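Local structure of hypothetical protein (Clostridium sporogenes ATCC 15579, 4QRK) at residues A[25-30]-A[72-77]; A[161-166]-A[202-207]. The protein is of unknown function but folds as a right-handed beta-helix and is thought to take part in cell adhesion. All coordinates share one frame; numbering follows the deposited sequence.

Contact 1: A[25-30]-A[72-77]; sequences TKLNLN and LEISQP
L27 and L72, N28 and E73, L29 and I74, and N30 and S75 stand beside one another on two parallel strands, 25-30 and 72-75, whose axes are nearly aligned and come within 4.7 Å. In the usual parallel pattern, L72 N binds K26 O, N28 N binds L72 O at 2.8 Å, I74 N binds N28 O, N30 N binds I74 O, and Q76 N extends the series past the second strand to N30 O at 2.8 Å; the residues between turn their N and O away from this pair. A water donates to Q76 O (2.6 Å) and weakly to N30 O.

The polar face carries two cross-strand side-chain pairs. In one of the two conformers of S75, N30 ND2 reaches S75 OG at 2.8 Å along a nearly straight N-H (174°), with the hydroxyl lying in the amide plane. N28 ND2 meets E73 OE2 at 2.8 Å, but the bond is weak, bent to 119°, and the amide and carboxylate planes are turned 47° from each other. The side chains of N28 and E73 both leave with CG anti to the backbone N, which sends them out alongside each other.

On the apolar face, L29 CD2 lies against the branch point of I74, 3.5 Å from its CB, while L27 CD1 leans on L72 CG at 3.8 Å. All four are buried.

Strand 103-110 continues the sheet beyond 25-30, with L29 on L107, and strand 60-66 borders the other strand, where L72 touches I61 and Y63. Strand 91-98 of the facing sheet covers the apolar face through L97 and W93; the extended side chain of Q76 puts OE1 in a hydrogen bond with V33 N, just past strand 24-32.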
ATOM      1  N   THR A  25      11.257  -4.147  -8.851  1.00 33.20           N
ATOM      2  CA  THR A  25      11.327  -3.774  -7.426  1.00 31.44           C
ATOM      3  C   THR A  25      10.355  -4.645  -6.623  1.00 35.22           C
ATOM      4  O   THR A  25       9.176  -4.761  -6.970  1.00 31.12           O
ATOM      5  CB  THR A  25      10.903  -2.317  -7.181  1.00 33.18           C
ATOM      6  OG1 THR A  25      11.815  -1.429  -7.816  1.00 36.08           O
ATOM      7  CG2 THR A  25      10.898  -1.994  -5.699  1.00 37.12           C
ATOM      8  N   LYS A  26      10.857  -5.242  -5.548  1.00 25.56           N
ATOM      9  CA  LYS A  26      10.007  -5.916  -4.561  1.00 31.71           C
ATOM     10  C   LYS A  26      10.187  -5.186  -3.227  1.00 30.81           C
ATOM     11  O   LYS A  26      11.203  -5.324  -2.570  1.00 28.81           O
ATOM     12  CB  LYS A  26      10.379  -7.387  -4.426  1.00 33.16           C
ATOM     13  CG  LYS A  26      10.071  -8.231  -5.651  1.00 45.17           C
ATOM     14  CD  LYS A  26      10.146  -9.738  -5.327  1.00 59.26           C
ATOM     15  CE  LYS A  26       9.632 -10.605  -6.483  1.00 76.08           C
ATOM     16  NZ  LYS A  26       9.409 -12.025  -6.068  1.00 82.77           N
ATOM     17  N   LEU A  27       9.211  -4.359  -2.893  1.00 26.29           N
ATOM     18  CA  LEU A  27       9.274  -3.489  -1.728  1.00 30.02           C
ATOM     19  C   LEU A  27       8.539  -4.168  -0.588  1.00 30.44           C
ATOM     20  O   LEU A  27       7.390  -4.627  -0.732  1.00 28.90           O
ATOM     21  CB  LEU A  27       8.661  -2.125  -2.043  1.00 26.74           C
ATOM     22  CG  LEU A  27       8.572  -1.084  -0.923  1.00 28.06           C
ATOM     23  CD1 LEU A  27       9.930  -0.715  -0.478  1.00 29.68           C
ATOM     24  CD2 LEU A  27       7.804   0.176  -1.365  1.00 26.73           C
ATOM     25  N   ASN A  28       9.226  -4.282   0.542  1.00 27.08           N
ATOM     26  CA  ASN A  28       8.647  -4.933   1.695  1.00 26.16           C
ATOM     27  C   ASN A  28       8.770  -3.994   2.871  1.00 27.93           C
ATOM     28  O   ASN A  28       9.873  -3.611   3.255  1.00 31.32           O
ATOM     29  CB  ASN A  28       9.307  -6.302   1.927  1.00 28.31           C
ATOM     30  CG  ASN A  28       8.743  -7.023   3.163  1.00 41.32           C
ATOM     31  OD1 ASN A  28       7.552  -6.985   3.416  1.00 45.92           O
ATOM     32  ND2 ASN A  28       9.609  -7.670   3.927  1.00 59.04           N
ATOM     33  N   LEU A  29       7.625  -3.561   3.400  1.00 25.88           N
ATOM     34  CA  LEU A  29       7.590  -2.540   4.457  1.00 27.86           C
ATOM     35  C   LEU A  29       6.984  -3.103   5.762  1.00 27.30           C
ATOM     36  O   LEU A  29       5.913  -3.714   5.764  1.00 28.74           O
ATOM     37  CB  LEU A  29       6.795  -1.314   4.000  1.00 28.52           C
ATOM     38  CG  LEU A  29       7.295  -0.562   2.766  1.00 33.03           C
ATOM     39  CD1 LEU A  29       6.378   0.570   2.321  1.00 46.40           C
ATOM     40  CD2 LEU A  29       8.667   0.041   2.972  1.00 38.46           C
ATOM     41  N   ASN A  30       7.700  -2.936   6.863  1.00 21.84           N
ATOM     42  CA  ASN A  30       7.206  -3.349   8.185  1.00 27.19           C
ATOM     43  C   ASN A  30       7.171  -2.165   9.079  1.00 28.16           C
ATOM     44  O   ASN A  30       8.215  -1.641   9.420  1.00 28.29           O
ATOM     45  CB  ASN A  30       8.109  -4.399   8.803  1.00 37.05           C
ATOM     46  CG  ASN A  30       8.253  -5.574   7.919  1.00 40.20           C
ATOM     47  OD1 ASN A  30       7.286  -6.278   7.682  1.00 40.93           O
ATOM     48  ND2 ASN A  30       9.448  -5.788   7.392  1.00 49.16           N
ATOM     49  N   LEU A  72      13.919  -4.693  -1.638  1.00 29.86           N
ATOM     50  CA  LEU A  72      14.062  -3.527  -0.777  1.00 29.28           C
ATOM     51  C   LEU A  72      13.159  -3.698   0.421  1.00 23.73           C
ATOM     52  O   LEU A  72      11.931  -3.746   0.293  1.00 25.71           O
ATOM     53  CB  LEU A  72      13.713  -2.245  -1.528  1.00 28.03           C
ATOM     54  CG  LEU A  72      13.753  -0.876  -0.812  1.00 30.66           C
ATOM     55  CD1 LEU A  72      14.991  -0.628   0.008  1.00 35.12           C
ATOM     56  CD2 LEU A  72      13.624   0.180  -1.845  1.00 32.90           C
ATOM     57  N   GLU A  73      13.774  -3.742   1.588  1.00 29.14           N
ATOM     58  CA  GLU A  73      13.023  -3.905   2.796  1.00 23.30           C
ATOM     59  C   GLU A  73      13.245  -2.728   3.730  1.00 22.40           C
ATOM     60  O   GLU A  73      14.368  -2.325   3.999  1.00 27.33           O
ATOM     61  CB  GLU A  73      13.430  -5.194   3.490  1.00 32.55           C
ATOM     62  CG  GLU A  73      12.653  -5.427   4.759  1.00 46.25           C
ATOM     63  CD  GLU A  73      12.955  -6.776   5.352  1.00 69.83           C
ATOM     64  OE1 GLU A  73      14.088  -6.975   5.865  1.00 76.93           O
ATOM     65  OE2 GLU A  73      12.059  -7.637   5.269  1.00 73.60           O
ATOM     66  N   ILE A  74      12.165  -2.204   4.267  1.00 22.46           N
ATOM     67  CA  ILE A  74      12.274  -1.105   5.216  1.00 23.20           C
ATOM     68  C   ILE A  74      11.461  -1.501   6.427  1.00 29.05           C
ATOM     69  O   ILE A  74      10.264  -1.795   6.313  1.00 30.04           O
ATOM     70  CB  ILE A  74      11.741   0.190   4.641  1.00 29.02           C
ATOM     71  CG1 ILE A  74      12.208   0.360   3.192  1.00 35.00           C
ATOM     72  CG2 ILE A  74      12.153   1.364   5.565  1.00 27.09           C
ATOM     73  CD1 ILE A  74      11.892   1.701   2.590  1.00 34.31           C
ATOM     74  N   SER A  75      12.105  -1.508   7.589  1.00 27.67           N
ATOM     75  CA  SER A  75      11.461  -1.947   8.818  0.50 27.04           C
ATOM     76  C   SER A  75      11.666  -1.001   9.986  1.00 38.49           C
ATOM     77  O   SER A  75      12.772  -0.508  10.187  1.00 31.37           O
ATOM     78  CB  SER A  75      11.969  -3.342   9.172  0.50 31.61           C
ATOM     79  OG  SER A  75      11.634  -4.224   8.125  0.50 24.83           O
ATOM     80  N   GLN A  76      10.566  -0.710  10.712  1.00 38.48           N
ATOM     81  CA  GLN A  76      10.609   0.032  11.989  1.00 35.13           C
ATOM     82  C   GLN A  76      10.978  -1.024  13.007  1.00 41.23           C
ATOM     83  O   GLN A  76      10.295  -2.056  13.071  1.00 46.81           O
ATOM     84  CB  GLN A  76       9.227   0.609  12.376  1.00 36.80           C
ATOM     85  CG  GLN A  76       9.244   1.609  13.568  1.00 27.97           C
ATOM     86  CD  GLN A  76       7.805   2.044  13.990  1.00 52.06           C
ATOM     87  OE1 GLN A  76       6.843   1.733  13.317  1.00 41.06           O
ATOM     88  NE2 GLN A  76       7.685   2.759  15.087  1.00 45.99           N
ATOM     89  N   PRO A  77      12.054  -0.817  13.788  1.00 42.29           N
ATOM     90  CA  PRO A  77      12.365  -1.828  14.804  1.00 45.45           C
ATOM     91  C   PRO A  77      11.130  -2.113  15.670  1.00 73.73           C
ATOM     92  O   PRO A  77      10.476  -1.184  16.210  1.00 63.43           O
ATOM     93  CB  PRO A  77      13.458  -1.163  15.670  1.00 49.44           C
ATOM     94  CG  PRO A  77      14.102  -0.088  14.773  1.00 29.38           C
ATOM     95  CD  PRO A  77      12.918   0.375  13.891  1.00 46.91           C
TER
HETATM   96  O   HOH W   1       7.789  -2.748  12.661  1.00 47.02           O

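Contact 2: A[161-166]-A[202-207]; sequences YLPKSI and NSIEVN
N202 begins the contact with its backbone: its O lies 3.8 Å from I166 CB, a van der Waals approach at the end where segment 161-166 turns into the next strand. That carbonyl is hydrogen-bonded to S200 OG.

I204 takes part in three of the five residue pairs. CG1 stands anti to the carbonyl carbon (chi1 -40°), and CD1 extends from it to the CD-CG side of the P163 ring. The CD1 to P163 CD distance of 3.5 Å is tighter than usual for two carbons, and P163 CG is almost as near. From another side I166 comes in at about a right angle: with CG1 between its backbone N and carbonyl carbon (chi1 74°), it carries CD1 to I204 CG1, 3.7 Å away. L162 CD2 also lies 4.3 Å from I204 CD1, so three residues of the first segment converge on one isoleucine.

V206, two residues on, faces the same way as I204. Its CG2 branch touches L162 CD2 at 4.1 Å, a looser apolar meeting. No hydrogen bond spans the two segments; buried apolar side chains join them across the inside of the beta-helix.

The segments belong to facing sheets: 157-162 in one, 203-210 in the other. Strand 167-174, which follows the 163-166 turn and lies beside 203-210, adds V168 and I170 against L162, and strand 147-153, on the other flank of 203-210, packs V147 and V149 on I204. L162 is held in its own sheet by backbone bonds to K218 of strand 215-219 and to K220 just beyond it.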
ATOM      1  N   TYR A 161      -9.384   3.677  -4.660  1.00 25.73           N
ATOM      2  CA  TYR A 161      -9.769   4.276  -5.933  1.00 29.98           C
ATOM      3  C   TYR A 161      -9.264   3.413  -7.082  1.00 32.31           C
ATOM      4  O   TYR A 161      -8.094   3.103  -7.157  1.00 28.33           O
ATOM      5  CB  TYR A 161      -9.237   5.717  -6.074  1.00 30.40           C
ATOM      6  CG  TYR A 161      -9.725   6.629  -4.953  1.00 28.68           C
ATOM      7  CD1 TYR A 161     -10.934   7.295  -5.042  1.00 37.50           C
ATOM      8  CD2 TYR A 161      -8.957   6.797  -3.793  1.00 34.85           C
ATOM      9  CE1 TYR A 161     -11.377   8.108  -3.987  1.00 40.45           C
ATOM     10  CE2 TYR A 161      -9.390   7.581  -2.745  1.00 39.73           C
ATOM     11  CZ  TYR A 161     -10.589   8.231  -2.848  1.00 47.25           C
ATOM     12  OH  TYR A 161     -10.962   8.996  -1.791  1.00 55.21           O
ATOM     13  N   LEU A 162     -10.165   3.065  -7.990  1.00 28.56           N
ATOM     14  CA  LEU A 162      -9.889   2.118  -9.063  1.00 28.48           C
ATOM     15  C   LEU A 162     -10.149   2.763 -10.424  1.00 31.73           C
ATOM     16  O   LEU A 162     -10.892   3.727 -10.540  1.00 30.70           O
ATOM     17  CB  LEU A 162     -10.765   0.870  -8.861  1.00 31.12           C
ATOM     18  CG  LEU A 162     -10.319   0.115  -7.612  1.00 33.36           C
ATOM     19  CD1 LEU A 162     -11.407  -0.716  -6.997  1.00 37.32           C
ATOM     20  CD2 LEU A 162      -9.134  -0.729  -7.907  1.00 30.58           C
ATOM     21  N   PRO A 163      -9.505   2.246 -11.465  1.00 28.83           N
ATOM     22  CA  PRO A 163      -9.615   2.906 -12.765  1.00 33.50           C
ATOM     23  C   PRO A 163     -10.954   2.607 -13.416  1.00 33.37           C
ATOM     24  O   PRO A 163     -11.567   1.590 -13.103  1.00 35.48           O
ATOM     25  CB  PRO A 163      -8.469   2.272 -13.569  1.00 34.76           C
ATOM     26  CG  PRO A 163      -8.247   0.953 -12.943  1.00 30.92           C
ATOM     27  CD  PRO A 163      -8.684   1.026 -11.513  1.00 30.35           C
ATOM     28  N   LYS A 164     -11.408   3.489 -14.292  1.00 35.44           N
ATOM     29  CA  LYS A 164     -12.604   3.245 -15.100  1.00 35.02           C
ATOM     30  C   LYS A 164     -12.224   2.511 -16.384  1.00 37.13           C
ATOM     31  O   LYS A 164     -12.983   1.704 -16.875  1.00 43.49           O
ATOM     32  CB  LYS A 164     -13.276   4.579 -15.452  1.00 43.11           C
ATOM     33  CG  LYS A 164     -13.906   5.277 -14.247  1.00 58.78           C
ATOM     34  CD  LYS A 164     -14.443   6.654 -14.583  1.00 63.34           C
ATOM     35  CE  LYS A 164     -15.358   7.171 -13.489  1.00 70.20           C
ATOM     36  NZ  LYS A 164     -15.366   8.658 -13.463  1.00 79.32           N
ATOM     37  N   SER A 165     -11.009   2.758 -16.866  1.00 41.37           N
ATOM     38  CA  SER A 165     -10.560   2.318 -18.193  1.00 47.52           C
ATOM     39  C   SER A 165     -10.185   0.848 -18.321  1.00 46.45           C
ATOM     40  O   SER A 165     -10.167   0.328 -19.408  1.00 47.09           O
ATOM     41  CB  SER A 165      -9.333   3.121 -18.602  1.00 44.63           C
ATOM     42  OG  SER A 165      -8.316   3.016 -17.616  1.00 46.43           O
ATOM     43  N   ILE A 166      -9.833   0.196 -17.225  1.00 38.53           N
ATOM     44  CA  ILE A 166      -9.544  -1.221 -17.268  1.00 32.82           C
ATOM     45  C   ILE A 166     -10.468  -1.966 -16.326  1.00 28.40           C
ATOM     46  O   ILE A 166     -11.049  -1.396 -15.397  1.00 31.44           O
ATOM     47  CB  ILE A 166      -8.063  -1.516 -17.000  1.00 42.45           C
ATOM     48  CG1 ILE A 166      -7.699  -1.345 -15.544  1.00 39.58           C
ATOM     49  CG2 ILE A 166      -7.180  -0.584 -17.851  1.00 41.81           C
ATOM     50  CD1 ILE A 166      -6.348  -1.926 -15.239  1.00 48.45           C
ATOM     51  N   ASN A 202      -6.371  -6.289 -19.836  1.00 42.40           N
ATOM     52  CA  ASN A 202      -5.817  -6.197 -18.479  1.00 46.60           C
ATOM     53  C   ASN A 202      -6.867  -5.958 -17.400  1.00 40.80           C
ATOM     54  O   ASN A 202      -7.876  -5.272 -17.620  1.00 34.74           O
ATOM     55  CB  ASN A 202      -4.832  -5.035 -18.401  1.00 45.87           C
ATOM     56  CG  ASN A 202      -3.714  -5.149 -19.423  1.00 53.70           C
ATOM     57  OD1 ASN A 202      -3.380  -4.177 -20.113  1.00 56.22           O
ATOM     58  ND2 ASN A 202      -3.133  -6.337 -19.525  1.00 48.37           N
ATOM     59  N   SER A 203      -6.622  -6.505 -16.216  1.00 32.33           N
ATOM     60  CA  SER A 203      -7.568  -6.320 -15.126  1.00 34.71           C
ATOM     61  C   SER A 203      -6.901  -6.204 -13.758  1.00 34.87           C
ATOM     62  O   SER A 203      -5.772  -6.657 -13.580  1.00 30.16           O
ATOM     63  CB  SER A 203      -8.569  -7.483 -15.128  1.00 37.96           C
ATOM     64  OG  SER A 203      -7.940  -8.619 -14.585  1.00 46.80           O
ATOM     65  N   ILE A 204      -7.608  -5.579 -12.812  1.00 28.12           N
ATOM     66  CA  ILE A 204      -7.219  -5.577 -11.404  1.00 26.38           C
ATOM     67  C   ILE A 204      -8.167  -6.472 -10.628  1.00 24.69           C
ATOM     68  O   ILE A 204      -9.392  -6.284 -10.660  1.00 29.54           O
ATOM     69  CB  ILE A 204      -7.249  -4.165 -10.757  1.00 31.04           C
ATOM     70  CG1 ILE A 204      -6.718  -3.139 -11.731  1.00 29.83           C
ATOM     71  CG2 ILE A 204      -6.451  -4.203  -9.440  1.00 30.18           C
ATOM     72  CD1 ILE A 204      -6.507  -1.692 -11.164  1.00 35.39           C
ATOM     73  N   GLU A 205      -7.599  -7.481  -9.970  1.00 29.15           N
ATOM     74  CA  GLU A 205      -8.368  -8.389  -9.124  1.00 30.56           C
ATOM     75  C   GLU A 205      -8.081  -7.915  -7.720  1.00 30.50           C
ATOM     76  O   GLU A 205      -6.926  -7.864  -7.315  1.00 31.67           O
ATOM     77  CB  GLU A 205      -7.900  -9.847  -9.271  1.00 29.73           C
ATOM     78  CG  GLU A 205      -8.121 -10.467 -10.694  1.00 44.47           C
ATOM     79  CD  GLU A 205      -9.538 -10.901 -10.974  1.00 54.01           C
ATOM     80  OE1 GLU A 205     -10.371 -10.934 -10.036  1.00 65.94           O
ATOM     81  OE2 GLU A 205      -9.820 -11.227 -12.152  1.00 54.25           O
ATOM     82  N   VAL A 206      -9.119  -7.551  -6.987  1.00 30.32           N
ATOM     83  CA  VAL A 206      -8.933  -6.976  -5.653  1.00 24.30           C
ATOM     84  C   VAL A 206      -9.675  -7.802  -4.621  1.00 27.80           C
ATOM     85  O   VAL A 206     -10.869  -8.055  -4.759  1.00 33.52           O
ATOM     86  CB  VAL A 206      -9.433  -5.504  -5.620  1.00 30.67           C
ATOM     87  CG1 VAL A 206      -9.116  -4.878  -4.304  1.00 25.54           C
ATOM     88  CG2 VAL A 206      -8.786  -4.679  -6.714  1.00 28.68           C
ATOM     89  N   ASN A 207      -8.957  -8.271  -3.611  1.00 26.57           N
ATOM     90  CA  ASN A 207      -9.568  -8.857  -2.439  0.50 26.65           C
ATOM     91  C   ASN A 207      -9.382  -7.918  -1.245  1.00 27.43           C
ATOM     92  O   ASN A 207      -8.259  -7.522  -0.952  1.00 24.46           O
ATOM     93  CB  ASN A 207      -8.961 -10.238  -2.203  0.50 30.14           C
ATOM     94  CG  ASN A 207      -9.375 -11.234  -3.271  0.50 38.50           C
ATOM     95  OD1 ASN A 207      -8.746 -11.347  -4.325  0.50 47.44           O
ATOM     96  ND2 ASN A 207     -10.457 -11.943  -3.009  0.50 30.34           N
TER

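In the fold
The two contacts lie on opposite sides of the chain's centre, their own centres 25 Å apart and their nearest atoms about 16 Å, without touching. They come in series along the chain: 25-30 with 72-77 closes before 161-166 with 202-207 opens, the first in the DUF2154 range, the second in the LiaF C-terminal range. One sheet links them: strands 24-32 and 69-75 stand near one end, 203-210 nearer the other, with 103-110, 123-130 and 147-153 between. Contact 1 joins neighbours within that sheet, whereas contact 2 ties it to the facing sheet. Together they represent the lateral hydrogen bonding and the apolar interior that build a beta-helix.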